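Local coordinates for Es1 family protein (Ehrlichia chaffeensis, PDB 3L3B) that is of unproven function but belongs to the DJ-1/PfpI family, has an amidotransferase-like domain, and may take part in isoprenoid biosynthesis, at residues V224-G227 against I228-M231. Numbering follows the deposited sequence.
Sequences VYLG and IQDM
Tyr225 and Gln229, one helical turn apart, meet obliquely at their polar ends: Tyr225 OH lies 3.0 Å from Gln229 NE2, but the angle is too poor for a hydrogen bond, and ring and amide planes stand 63° apart. Gln229 reaches the phenol because CG is anti to the backbone N (chi1 175°) and the chain runs extended to CD, where chi3 of 85° turns the amide. That turn sends OE1 the other way, to a water 2.8 Å from Gln229 OE1 that also donates to Leu226 O at 2.7 Å, so this carbonyl serves both the water and Asp230 N. Leu226 runs alongside Gln229, with Leu226 CD2 4.0 Å from Gln229 OE1. Val224 and Ile228 point the same way, and Val224 CG1 lies 4.0 Å from Ile228 CD1; both are buried, and Ile228 continues onto Leu46 of helix 41-53 and Cys212 of strand 209-212. Four i to i+4 bonds run from Val224 O to Ile228 N through Gly227 O to Met231 N. Asp230 OD1 is hydrogen-bonded to Ser201 OG, and Tyr225 also packs on Arg53 of the second subunit. The arrangement is regular alpha-helix, here the C-terminal helix 221-238 packed against the central sheet of the DJ-1/PfpI fold.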
ATOM      1  N   VAL B 224     -11.562  -7.191  -2.911  1.00 10.78           N
ATOM      2  CA  VAL B 224     -11.373  -6.327  -1.761  1.00 11.35           C
ATOM      3  C   VAL B 224     -11.601  -4.855  -2.156  1.00 10.99           C
ATOM      4  O   VAL B 224     -12.307  -4.130  -1.459  1.00  9.60           O
ATOM      5  CB  VAL B 224      -9.968  -6.513  -1.116  1.00 11.78           C
ATOM      6  CG1 VAL B 224      -9.660  -5.364  -0.123  1.00  9.10           C
ATOM      7  CG2 VAL B 224      -9.843  -7.933  -0.446  1.00 12.82           C
ATOM      8  N   TYR B 225     -11.037  -4.450  -3.289  1.00 10.42           N
ATOM      9  CA  TYR B 225     -11.156  -3.066  -3.765  1.00 10.43           C
ATOM     10  C   TYR B 225     -12.600  -2.669  -4.100  1.00 10.97           C
ATOM     11  O   TYR B 225     -12.997  -1.525  -3.868  1.00 11.19           O
ATOM     12  CB  TYR B 225     -10.232  -2.863  -4.970  1.00 11.59           C
ATOM     13  CG  TYR B 225     -10.549  -1.730  -5.944  1.00 13.12           C
ATOM     14  CD1 TYR B 225     -10.233  -0.388  -5.662  1.00 16.71           C
ATOM     15  CD2 TYR B 225     -11.108  -2.011  -7.174  1.00 17.71           C
ATOM     16  CE1 TYR B 225     -10.494   0.640  -6.625  1.00 16.95           C
ATOM     17  CE2 TYR B 225     -11.397  -1.010  -8.095  1.00 20.11           C
ATOM     18  CZ  TYR B 225     -11.083   0.307  -7.824  1.00 20.08           C
ATOM     19  OH  TYR B 225     -11.415   1.239  -8.806  1.00 25.23           O
ATOM     20  N   LEU B 226     -13.371  -3.616  -4.641  1.00 10.69           N
ATOM     21  CA  LEU B 226     -14.757  -3.342  -4.995  1.00 10.40           C
ATOM     22  C   LEU B 226     -15.563  -2.973  -3.765  1.00 10.06           C
ATOM     23  O   LEU B 226     -16.366  -2.039  -3.792  1.00  9.23           O
ATOM     24  CB  LEU B 226     -15.370  -4.531  -5.705  1.00 10.18           C
ATOM     25  CG  LEU B 226     -14.913  -4.742  -7.128  1.00 10.78           C
ATOM     26  CD1 LEU B 226     -15.654  -5.932  -7.690  1.00 12.11           C
ATOM     27  CD2 LEU B 226     -15.085  -3.469  -8.003  1.00 11.08           C
ATOM     28  N   GLY B 227     -15.310  -3.670  -2.660  1.00 10.01           N
ATOM     29  CA  GLY B 227     -15.986  -3.360  -1.429  1.00  9.47           C
ATOM     30  C   GLY B 227     -15.598  -2.006  -0.858  1.00  9.46           C
ATOM     31  O   GLY B 227     -16.429  -1.296  -0.391  1.00 10.24           O
ATOM     32  N   ILE B 228     -14.320  -1.653  -0.878  1.00  9.92           N
ATOM     33  CA  ILE B 228     -13.842  -0.350  -0.380  1.00  9.77           C
ATOM     34  C   ILE B 228     -14.368   0.776  -1.243  1.00  9.91           C
ATOM     35  O   ILE B 228     -14.711   1.832  -0.752  1.00 11.61           O
ATOM     36  CB  ILE B 228     -12.261  -0.307  -0.350  1.00  9.57           C
ATOM     37  CG1 ILE B 228     -11.796  -1.189   0.788  1.00  8.71           C
ATOM     38  CG2 ILE B 228     -11.759   1.120  -0.197  1.00 10.22           C
ATOM     39  CD1 ILE B 228     -10.275  -1.544   0.843  1.00 10.32           C
ATOM     40  N   GLN B 229     -14.403   0.556  -2.541  1.00 10.98           N
ATOM     41  CA  GLN B 229     -14.955   1.530  -3.473  1.00 12.24           C
ATOM     42  C   GLN B 229     -16.443   1.825  -3.137  1.00 12.26           C
ATOM     43  O   GLN B 229     -16.869   2.969  -3.137  1.00 11.06           O
ATOM     44  CB  GLN B 229     -14.806   1.009  -4.899  1.00 12.57           C
ATOM     45  CG  GLN B 229     -15.453   1.873  -5.968  1.00 15.78           C
ATOM     46  CD  GLN B 229     -15.260   1.295  -7.346  1.00 16.86           C
ATOM     47  OE1 GLN B 229     -16.026   0.445  -7.786  1.00 18.92           O
ATOM     48  NE2 GLN B 229     -14.228   1.745  -8.026  1.00 20.31           N
ATOM     49  N   ASP B 230     -17.207   0.790  -2.814  1.00 12.55           N
ATOM     50  CA  ASP B 230     -18.611   0.986  -2.467  1.00 11.62           C
ATOM     51  C   ASP B 230     -18.800   1.740  -1.140  1.00 11.30           C
ATOM     52  O   ASP B 230     -19.715   2.547  -0.995  1.00  9.47           O
ATOM     53  CB  ASP B 230     -19.314  -0.344  -2.359  1.00 12.28           C
ATOM     54  CG  ASP B 230     -20.835  -0.174  -2.322  1.00 12.34           C
ATOM     55  OD1 ASP B 230     -21.455  -0.465  -1.270  1.00 14.99           O
ATOM     56  OD2 ASP B 230     -21.380   0.325  -3.325  1.00 13.22           O
ATOM     57  N   MET B 231     -17.923   1.461  -0.178  1.00 10.18           N
ATOM     58  CA  MET B 231     -17.995   2.110   1.098  1.00 10.10           C
ATOM     59  C   MET B 231     -17.759   3.621   0.977  1.00  9.34           C
ATOM     60  O   MET B 231     -18.561   4.410   1.450  1.00  9.02           O
ATOM     61  CB  MET B 231     -16.978   1.482   2.049  1.00  9.95           C
ATOM     62  CG  MET B 231     -17.202   1.967   3.426  1.00 10.36           C
ATOM     63  SD  MET B 231     -15.985   1.445   4.582  1.00 12.99           S
ATOM     64  CE  MET B 231     -14.643   2.541   4.179  1.00 10.32           C
TER
HETATM   65  O   HOH W   1     -17.647  -1.091  -6.028  1.00 11.41           O